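Local coordinates for protein myosin-I heavy chain (Dictyostelium discoideum, PDB 5EJY) that is a class VII actin-based motor with ATPase activity, involved in the early steps of phagocytosis and adhesion, of which this chain is the first MyTH4-FERM tail unit, at residues Ala82-Pro87 / Ser194-Arg199; Ser86-Ile91 / Trp126-Phe131; Asp321-Asn326 / Ile335-Leu340. All coordinates share one frame; numbering follows the deposited sequence.

Contact 1 of 3, residues Ala82-Pro87 / Ser194-Arg199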
loop_
_atom_site.group_PDB
_atom_site.type_symbol
_atom_site.label_atom_id
_atom_site.label_comp_id
_atom_site.label_asym_id
_atom_site.label_seq_id
_atom_site.Cartn_x
_atom_site.Cartn_y
_atom_site.Cartn_z
ATOM N N ALA A 82 -5.654 21.856 -2.942
ATOM C CA ALA A 82 -4.259 21.815 -3.358
ATOM C C ALA A 82 -3.518 23.066 -2.901
ATOM O O ALA A 82 -2.385 22.992 -2.424
ATOM C CB ALA A 82 -4.163 21.654 -4.859
ATOM N N ASP A 83 -4.159 24.218 -3.051
ATOM C CA ASP A 83 -3.576 25.479 -2.617
ATOM C C ASP A 83 -3.515 25.546 -1.088
ATOM O O ASP A 83 -2.492 25.915 -0.507
ATOM C CB ASP A 83 -4.392 26.649 -3.173
ATOM C CG ASP A 83 -3.802 27.996 -2.809
ATOM O OD1 ASP A 83 -2.559 28.118 -2.798
ATOM O OD2 ASP A 83 -4.580 28.929 -2.526
ATOM N N PHE A 84 -4.615 25.176 -0.444
ATOM C CA PHE A 84 -4.703 25.188 1.010
ATOM C C PHE A 84 -3.591 24.380 1.685
ATOM O O PHE A 84 -3.071 24.768 2.727
ATOM C CB PHE A 84 -6.057 24.642 1.448
ATOM C CG PHE A 84 -6.262 24.652 2.933
ATOM C CD1 PHE A 84 -6.526 25.838 3.599
ATOM C CD2 PHE A 84 -6.200 23.477 3.664
ATOM C CE1 PHE A 84 -6.718 25.860 4.964
ATOM C CE2 PHE A 84 -6.392 23.485 5.037
ATOM C CZ PHE A 84 -6.654 24.682 5.690
ATOM N N TYR A 85 -3.237 23.250 1.091
ATOM C CA TYR A 85 -2.244 22.362 1.691
ATOM C C TYR A 85 -0.824 22.572 1.188
ATOM O O TYR A 85 0.113 21.972 1.716
ATOM C CB TYR A 85 -2.662 20.899 1.525
ATOM C CG TYR A 85 -3.817 20.545 2.416
ATOM C CD1 TYR A 85 -3.652 20.480 3.792
ATOM C CD2 TYR A 85 -5.080 20.302 1.893
ATOM C CE1 TYR A 85 -4.713 20.176 4.627
ATOM C CE2 TYR A 85 -6.146 19.992 2.715
ATOM C CZ TYR A 85 -5.956 19.929 4.078
ATOM O OH TYR A 85 -7.004 19.613 4.899
ATOM N N SER A 86 -0.658 23.422 0.179
ATOM C CA SER A 86 0.665 23.659 -0.386
ATOM C C SER A 86 1.740 24.055 0.643
ATOM O O SER A 86 2.862 23.542 0.584
ATOM C CB SER A 86 0.612 24.653 -1.561
ATOM O OG SER A 86 0.159 25.928 -1.147
ATOM N N PRO A 87 1.418 24.957 1.587
ATOM C CA PRO A 87 2.461 25.238 2.585
ATOM C C PRO A 87 2.772 24.021 3.457
ATOM O O PRO A 87 3.914 23.858 3.889
ATOM C CB PRO A 87 1.849 26.364 3.435
ATOM C CG PRO A 87 0.367 26.226 3.239
ATOM C CD PRO A 87 0.196 25.747 1.821
ATOM N N SER A 194 -8.313 14.022 6.126
ATOM C CA SER A 194 -8.659 13.152 7.250
ATOM C C SER A 194 -7.901 13.501 8.532
ATOM O O SER A 194 -8.490 13.591 9.611
ATOM C CB SER A 194 -8.391 11.686 6.889
ATOM O OG SER A 194 -9.265 11.252 5.864
ATOM N N ILE A 195 -6.585 13.677 8.423
ATOM C CA ILE A 195 -5.777 14.017 9.586
ATOM C C ILE A 195 -6.284 15.310 10.214
ATOM O O ILE A 195 -6.469 15.386 11.430
ATOM C CB ILE A 195 -4.289 14.200 9.209
ATOM C CG1 ILE A 195 -3.697 12.867 8.738
ATOM C CG2 ILE A 195 -3.498 14.743 10.404
ATOM C CD1 ILE A 195 -2.333 13.006 8.079
ATOM N N LYS A 196 -6.502 16.321 9.375
ATOM C CA LYS A 196 -6.960 17.627 9.850
ATOM C C LYS A 196 -8.188 17.459 10.725
ATOM O O LYS A 196 -8.262 18.027 11.823
ATOM C CB LYS A 196 -7.264 18.567 8.672
ATOM C CG LYS A 196 -7.881 19.922 9.069
ATOM C CD LYS A 196 -7.841 20.930 7.918
ATOM C CE LYS A 196 -9.032 21.882 7.925
ATOM N NZ LYS A 196 -9.497 22.275 9.289
ATOM N N GLU A 197 -9.143 16.661 10.247
ATOM C CA GLU A 197 -10.407 16.470 10.958
ATOM C C GLU A 197 -10.374 15.336 11.970
ATOM O O GLU A 197 -11.416 14.938 12.485
ATOM C CB GLU A 197 -11.555 16.226 9.982
ATOM C CG GLU A 197 -11.658 17.223 8.846
ATOM C CD GLU A 197 -12.933 17.030 8.036
ATOM O OE1 GLU A 197 -12.880 17.127 6.789
ATOM O OE2 GLU A 197 -13.994 16.773 8.649
ATOM N N ASN A 198 -9.186 14.818 12.258
ATOM C CA ASN A 198 -9.033 13.785 13.274
ATOM C C ASN A 198 -9.895 12.546 13.002
ATOM O O ASN A 198 -10.516 11.994 13.915
ATOM C CB ASN A 198 -9.334 14.362 14.672
ATOM C CG ASN A 198 -8.271 15.365 15.129
ATOM O OD1 ASN A 198 -7.078 15.086 15.055
ATOM N ND2 ASN A 198 -8.703 16.541 15.579
ATOM N N ARG A 199 -9.938 12.115 11.746
ATOM C CA ARG A 199 -10.672 10.907 11.390
ATOM C C ARG A 199 -9.787 9.956 10.577
ATOM O O ARG A 199 -8.718 10.345 10.138
ATOM C CB ARG A 199 -11.930 11.258 10.611
ATOM C CG ARG A 199 -11.664 11.888 9.265
ATOM C CD ARG A 199 -12.951 11.988 8.460
ATOM N NE ARG A 199 -12.678 12.185 7.037
ATOM C CZ ARG A 199 -12.679 13.372 6.443
ATOM N NH1 ARG A 199 -12.948 14.459 7.153
ATOM N NH2 ARG A 199 -12.415 13.473 5.146
#
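The aliphatic arm of Lys196 runs across two neighbouring aromatic side chains, Phe84 and Tyr85, at about a right angle to each. All of the touching is van der Waals contact. Lys196 CD lies 3.4 Å from Tyr85 OH and 4.1 Å from Phe84 CE2, where it meets the edge of the phenyl ring near its plane. The two rings pack on each other as well, Phe84 CD2 standing 3.5 Å above the centre of the Tyr85 ring. The lysine reaches the rings because its CG points opposite its own backbone N (chi1 174°); the chain bends only further out, at chi3 and chi4.

The charge is settled by a different helix: Lys196 NZ forms a salt bridge with Glu127.

Backbone bonds finish the helix that bears the lysine. Arg199 N donates to Ser194 O at 3.0 Å and Asn198 N to Ile195 O at 2.9 Å, while the positive phi of Asn198 (57°) turns the chain away.

This is a Schellman motif closing helix 189-196, the last helix of the MyTH4 region before the first strand of the FERM part, with its final turn laid against the start of helix 81-97.

Contact 2 of 3, residues Ser86-Ile91 / Trp126-Phe131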
loop_
_atom_site.group_PDB
_atom_site.type_symbol
_atom_site.label_atom_id
_atom_site.label_comp_id
_atom_site.label_asym_id
_atom_site.label_seq_id
_atom_site.Cartn_x
_atom_site.Cartn_y
_atom_site.Cartn_z
ATOM N N SER A 86 -0.658 23.422 0.179
ATOM C CA SER A 86 0.665 23.659 -0.386
ATOM C C SER A 86 1.740 24.055 0.643
ATOM O O SER A 86 2.862 23.542 0.584
ATOM C CB SER A 86 0.612 24.653 -1.561
ATOM O OG SER A 86 0.159 25.928 -1.147
ATOM N N PRO A 87 1.418 24.957 1.587
ATOM C CA PRO A 87 2.461 25.238 2.585
ATOM C C PRO A 87 2.772 24.021 3.457
ATOM O O PRO A 87 3.914 23.858 3.889
ATOM C CB PRO A 87 1.849 26.364 3.435
ATOM C CG PRO A 87 0.367 26.226 3.239
ATOM C CD PRO A 87 0.196 25.747 1.821
ATOM N N VAL A 88 1.766 23.186 3.712
ATOM C CA VAL A 88 1.959 21.951 4.474
ATOM C C VAL A 88 2.875 20.970 3.727
ATOM O O VAL A 88 3.811 20.405 4.304
ATOM C CB VAL A 88 0.610 21.275 4.816
ATOM C CG1 VAL A 88 0.832 19.947 5.521
ATOM C CG2 VAL A 88 -0.231 22.193 5.682
ATOM N N LYS A 89 2.615 20.790 2.436
ATOM C CA LYS A 89 3.436 19.925 1.597
ATOM C C LYS A 89 4.893 20.371 1.603
ATOM O O LYS A 89 5.814 19.555 1.645
ATOM C CB LYS A 89 2.901 19.931 0.160
ATOM C CG LYS A 89 1.548 19.260 -0.016
ATOM C CD LYS A 89 1.637 17.764 0.222
ATOM C CE LYS A 89 0.332 17.055 -0.129
ATOM N NZ LYS A 89 0.148 16.822 -1.585
ATOM N N PHE A 90 5.107 21.679 1.550
ATOM C CA PHE A 90 6.464 22.197 1.566
ATOM C C PHE A 90 7.189 21.776 2.851
ATOM O O PHE A 90 8.290 21.208 2.819
ATOM C CB PHE A 90 6.445 23.721 1.432
ATOM C CG PHE A 90 7.810 24.341 1.441
ATOM C CD1 PHE A 90 8.505 24.536 0.261
ATOM C CD2 PHE A 90 8.401 24.726 2.632
ATOM C CE1 PHE A 90 9.767 25.105 0.266
ATOM C CE2 PHE A 90 9.668 25.292 2.646
ATOM C CZ PHE A 90 10.347 25.489 1.465
ATOM N N ILE A 91 6.558 22.069 3.981
ATOM C CA ILE A 91 7.093 21.716 5.289
ATOM C C ILE A 91 7.420 20.229 5.425
ATOM O O ILE A 91 8.523 19.867 5.830
ATOM C CB ILE A 91 6.105 22.111 6.407
ATOM C CG1 ILE A 91 5.900 23.629 6.405
ATOM C CG2 ILE A 91 6.622 21.651 7.770
ATOM C CD1 ILE A 91 4.843 24.100 7.342
ATOM N N TRP A 126 -2.139 23.179 15.800
ATOM C CA TRP A 126 -2.291 21.791 16.238
ATOM C C TRP A 126 -2.615 20.831 15.076
ATOM O O TRP A 126 -2.223 19.659 15.104
ATOM C CB TRP A 126 -3.278 21.672 17.409
ATOM C CG TRP A 126 -2.595 21.961 18.717
ATOM C CD1 TRP A 126 -2.589 23.148 19.411
ATOM C CD2 TRP A 126 -1.766 21.061 19.457
ATOM N NE1 TRP A 126 -1.824 23.026 20.544
ATOM C CE2 TRP A 126 -1.307 21.756 20.598
ATOM C CE3 TRP A 126 -1.374 19.730 19.271
ATOM C CZ2 TRP A 126 -0.480 21.161 21.550
ATOM C CZ3 TRP A 126 -0.552 19.142 20.208
ATOM C CH2 TRP A 126 -0.114 19.854 21.341
ATOM N N GLU A 127 -3.293 21.337 14.052
ATOM C CA GLU A 127 -3.435 20.600 12.794
ATOM C C GLU A 127 -2.068 20.333 12.149
ATOM O O GLU A 127 -1.815 19.227 11.670
ATOM C CB GLU A 127 -4.328 21.354 11.815
ATOM C CG GLU A 127 -5.819 21.366 12.215
ATOM C CD GLU A 127 -6.648 22.332 11.385
ATOM O OE1 GLU A 127 -6.065 23.039 10.539
ATOM O OE2 GLU A 127 -7.883 22.395 11.587
ATOM N N LEU A 128 -1.210 21.356 12.119
ATOM C CA LEU A 128 0.163 21.211 11.639
ATOM C C LEU A 128 0.948 20.199 12.447
ATOM O O LEU A 128 1.694 19.395 11.891
ATOM C CB LEU A 128 0.901 22.548 11.680
ATOM C CG LEU A 128 0.429 23.607 10.686
ATOM C CD1 LEU A 128 1.182 24.927 10.895
ATOM C CD2 LEU A 128 0.613 23.096 9.251
ATOM N N ILE A 129 0.808 20.260 13.769
ATOM C CA ILE A 129 1.465 19.296 14.638
ATOM C C ILE A 129 1.039 17.878 14.250
ATOM O O ILE A 129 1.863 16.966 14.140
ATOM C CB ILE A 129 1.150 19.608 16.133
ATOM C CG1 ILE A 129 2.048 20.749 16.630
ATOM C CG2 ILE A 129 1.374 18.398 17.007
ATOM C CD1 ILE A 129 1.568 21.378 17.996
ATOM N N HIS A 130 -0.255 17.705 14.022
ATOM C CA HIS A 130 -0.809 16.401 13.691
ATOM C C HIS A 130 -0.334 15.930 12.299
ATOM O O HIS A 130 0.018 14.760 12.130
ATOM C CB HIS A 130 -2.341 16.469 13.782
ATOM C CG HIS A 130 -3.018 15.134 13.720
ATOM N ND1 HIS A 130 -4.385 15.003 13.616
ATOM C CD2 HIS A 130 -2.517 13.875 13.728
ATOM C CE1 HIS A 130 -4.699 13.721 13.563
ATOM N NE2 HIS A 130 -3.585 13.015 13.627
ATOM N N PHE A 131 -0.297 16.838 11.319
ATOM C CA PHE A 131 0.234 16.494 9.986
ATOM C C PHE A 131 1.671 16.010 10.134
ATOM O O PHE A 131 2.090 15.055 9.482
ATOM C CB PHE A 131 0.279 17.708 9.047
ATOM C CG PHE A 131 -1.067 18.329 8.755
ATOM C CD1 PHE A 131 -2.208 17.551 8.643
ATOM C CD2 PHE A 131 -1.171 19.700 8.562
ATOM C CE1 PHE A 131 -3.436 18.127 8.361
ATOM C CE2 PHE A 131 -2.406 20.294 8.292
ATOM C CZ PHE A 131 -3.540 19.506 8.197
#
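Val88 turns both its methyls to the facing helix: CG1 meets the ring of Phe131, while CG2 is shared between that ring and the end of Leu128. At this point the backbones come close, with the CA atoms of Val88 and Leu128 7.4 Å apart, so a short branched side chain is enough to bridge them.

Against Phe131 the valine comes across at about a right angle. CG1 makes the nearest approach, 3.6 Å from Phe131 CD2, and CG2 is 3.9 Å from Phe131 CE2. Both methyls sit off the CD2/CE2 side of the ring and meet it obliquely, CG1 by CD2 and CG2 by CD2 and CE2. CG1 is anti to the backbone N of Val88 (chi1 176°), which turns CG2 toward Leu128. There the meeting is methyl to methyl, with Val88 CG2 3.8 Å from Leu128 CD2. Leu128 does not start out directed at the valine; its extended end brings CD2 over. Phe131 also has Glu127 O, one turn back on its own helix, 3.1 Å above one ring face and offset toward the rim. Replacing Val88 with an alanine would probably open a gap beside Phe131 and Leu128, since both methyls that touch them would be lost.

The apolar patch is continued by other helices. Tyr69 of helix 53-70 packs on both Val88 and Leu128, and its hydroxyl hydrogen-bonds the carboxylate of Glu127. Leu192 and Ile195 of helix 189-196 pack on Phe131. Helices 81-97 and 119-133 therefore meet inside the MyTH4 helical bundle, between 53-70 and 189-196.

Contact 3 of 3, residues Asp321-Asn326 / Ile335-Leu340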
loop_
_atom_site.group_PDB
_atom_site.type_symbol
_atom_site.label_atom_id
_atom_site.label_comp_id
_atom_site.label_asym_id
_atom_site.label_seq_id
_atom_site.Cartn_x
_atom_site.Cartn_y
_atom_site.Cartn_z
ATOM N N ASP A 321 -6.555 -14.950 -14.571
ATOM C CA ASP A 321 -5.184 -15.125 -15.017
ATOM C C ASP A 321 -5.131 -16.033 -16.259
ATOM O O ASP A 321 -4.319 -15.819 -17.148
ATOM C CB ASP A 321 -4.300 -15.689 -13.906
ATOM C CG ASP A 321 -3.940 -14.643 -12.850
ATOM O OD1 ASP A 321 -4.034 -13.436 -13.138
ATOM O OD2 ASP A 321 -3.548 -15.037 -11.741
ATOM N N LEU A 322 -5.993 -17.041 -16.314
ATOM C CA LEU A 322 -5.984 -17.963 -17.455
ATOM C C LEU A 322 -6.593 -17.329 -18.701
ATOM O O LEU A 322 -6.521 -17.896 -19.801
ATOM C CB LEU A 322 -6.650 -19.296 -17.087
ATOM C CG LEU A 322 -5.890 -20.032 -15.987
ATOM C CD1 LEU A 322 -6.555 -21.342 -15.608
ATOM C CD2 LEU A 322 -4.438 -20.273 -16.429
ATOM N N PHE A 323 -7.171 -16.141 -18.532
ATOM C CA PHE A 323 -7.665 -15.337 -19.649
ATOM C C PHE A 323 -6.614 -14.305 -20.064
ATOM O O PHE A 323 -6.836 -13.499 -20.971
ATOM C CB PHE A 323 -8.990 -14.632 -19.292
ATOM C CG PHE A 323 -10.234 -15.387 -19.737
ATOM C CD1 PHE A 323 -10.239 -16.769 -19.820
ATOM C CD2 PHE A 323 -11.393 -14.701 -20.079
ATOM C CE1 PHE A 323 -11.372 -17.459 -20.233
ATOM C CE2 PHE A 323 -12.532 -15.382 -20.489
ATOM C CZ PHE A 323 -12.519 -16.766 -20.567
ATOM N N ASN A 324 -5.468 -14.344 -19.392
ATOM C CA ASN A 324 -4.363 -13.431 -19.656
ATOM C C ASN A 324 -3.373 -14.123 -20.597
ATOM O O ASN A 324 -2.836 -15.171 -20.249
ATOM C CB ASN A 324 -3.682 -13.092 -18.321
ATOM C CG ASN A 324 -2.548 -12.083 -18.461
ATOM O OD1 ASN A 324 -1.890 -12.000 -19.493
ATOM N ND2 ASN A 324 -2.316 -11.314 -17.406
ATOM N N SER A 325 -3.138 -13.556 -21.780
ATOM C CA SER A 325 -2.267 -14.219 -22.762
ATOM C C SER A 325 -0.837 -14.465 -22.252
ATOM O O SER A 325 -0.149 -15.359 -22.741
ATOM C CB SER A 325 -2.251 -13.474 -24.109
ATOM O OG SER A 325 -1.777 -12.147 -23.964
ATOM N N ASN A 326 -0.395 -13.690 -21.265
ATOM C CA ASN A 326 0.933 -13.909 -20.683
ATOM C C ASN A 326 1.017 -15.222 -19.929
ATOM O O ASN A 326 2.110 -15.724 -19.674
ATOM C CB ASN A 326 1.316 -12.771 -19.727
ATOM C CG ASN A 326 1.677 -11.494 -20.450
ATOM O OD1 ASN A 326 2.222 -11.522 -21.552
ATOM N ND2 ASN A 326 1.382 -10.360 -19.828
ATOM N N ILE A 335 -12.148 -21.410 -23.816
ATOM C CA ILE A 335 -13.514 -21.655 -24.253
ATOM C C ILE A 335 -14.246 -22.562 -23.284
ATOM O O ILE A 335 -15.408 -22.320 -22.960
ATOM C CB ILE A 335 -13.553 -22.307 -25.658
ATOM C CG1 ILE A 335 -13.141 -21.294 -26.719
ATOM C CG2 ILE A 335 -14.950 -22.807 -25.971
ATOM C CD1 ILE A 335 -13.931 -20.012 -26.637
ATOM N N SER A 336 -13.574 -23.616 -22.829
ATOM C CA SER A 336 -14.214 -24.576 -21.941
ATOM C C SER A 336 -14.592 -23.977 -20.575
ATOM O O SER A 336 -15.696 -24.203 -20.082
ATOM C CB SER A 336 -13.334 -25.804 -21.750
ATOM O OG SER A 336 -12.097 -25.436 -21.178
ATOM N N ILE A 337 -13.685 -23.220 -19.960
ATOM C CA ILE A 337 -14.020 -22.572 -18.684
ATOM C C ILE A 337 -15.012 -21.418 -18.844
ATOM O O ILE A 337 -15.937 -21.263 -18.034
ATOM C CB ILE A 337 -12.765 -22.124 -17.888
ATOM C CG1 ILE A 337 -11.872 -21.195 -18.721
ATOM C CG2 ILE A 337 -11.984 -23.341 -17.383
ATOM C CD1 ILE A 337 -10.687 -20.580 -17.917
ATOM N N GLY A 338 -14.837 -20.614 -19.884
ATOM C CA GLY A 338 -15.705 -19.470 -20.104
ATOM C C GLY A 338 -17.129 -19.855 -20.475
ATOM O O GLY A 338 -18.084 -19.162 -20.107
ATOM N N SER A 339 -17.275 -20.961 -21.204
ATOM C CA SER A 339 -18.605 -21.436 -21.594
ATOM C C SER A 339 -19.377 -21.978 -20.395
ATOM O O SER A 339 -20.591 -21.799 -20.299
ATOM C CB SER A 339 -18.523 -22.486 -22.712
ATOM O OG SER A 339 -17.963 -23.704 -22.247
ATOM N N LEU A 340 -18.675 -22.652 -19.490
ATOM C CA LEU A 340 -19.292 -23.121 -18.253
ATOM C C LEU A 340 -19.716 -21.949 -17.368
ATOM O O LEU A 340 -20.804 -21.964 -16.781
ATOM C CB LEU A 340 -18.359 -24.076 -17.502
ATOM C CG LEU A 340 -18.268 -25.469 -18.132
ATOM C CD1 LEU A 340 -17.123 -26.277 -17.554
ATOM C CD2 LEU A 340 -19.598 -26.218 -17.969
#
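Phe323 lays the far end of its ring against helix 331-346, overlapping the end of Ile337 and the bare backbone of Gly338. Its CE1 is 3.9 Å from Ile337 CD1 and 4.1 Å from Ile337 CG1, ring and isoleucine lying alongside and running in opposite senses. The neighbouring ring atom, Phe323 CZ, stops 4.2 Å from Gly338 CA. Both partners come to the ring obliquely. The glycine matters to the fit, because a CB at this position would point toward the phenylalanine and lie tight against CZ. Ile337 reaches across with CG1 between its backbone N and carbonyl carbon (chi1 56°) and the rest of the chain extended, so that CD1 also comes 4.3 Å from Leu322 CB.

The contact joins two consecutive helices of the central, helical lobe of the FERM domain, 304-322 and 331-346, across the short connection between them. In that linker, Asn324 makes an Asx turn: its OD1 accepts from Asn326 N at 2.9 Å, the donor tilted 31° from the carbonyl plane. Just before it, Asn324 N bonds to Asp321 O at 2.9 Å. Gln334 of the second helix donates its amide to Leu322 O, adding a polar link beside the apolar one. Leu400 of helix 390-402 packs on Ile337, and Phe319, one turn before Phe323, brings its ring against that of Phe323.

From the N terminus, helix 81-97 is the common starting point of contacts 1 and 2, which share Ser86 and Pro87. Contact 2 closes first, spanning 34 residues to helix 119-133; contact 1 starts slightly earlier and closes across 106 residues at the end of helix 189-196. Helix 119-133 thus falls inside the longer loop, but because the starting residues are shared, contact 2 is not a separate, fully nested loop. The two contacts, with centres 7 Å apart, also touch through an ion pair, making one three-helix junction in the MyTH4 region. Contact 3 opens only after both have closed. It spans eight residues in the FERM central lobe, on the opposite side of the chain's centre; contacts 1 and 3 are about 32 Å apart between nearest atoms.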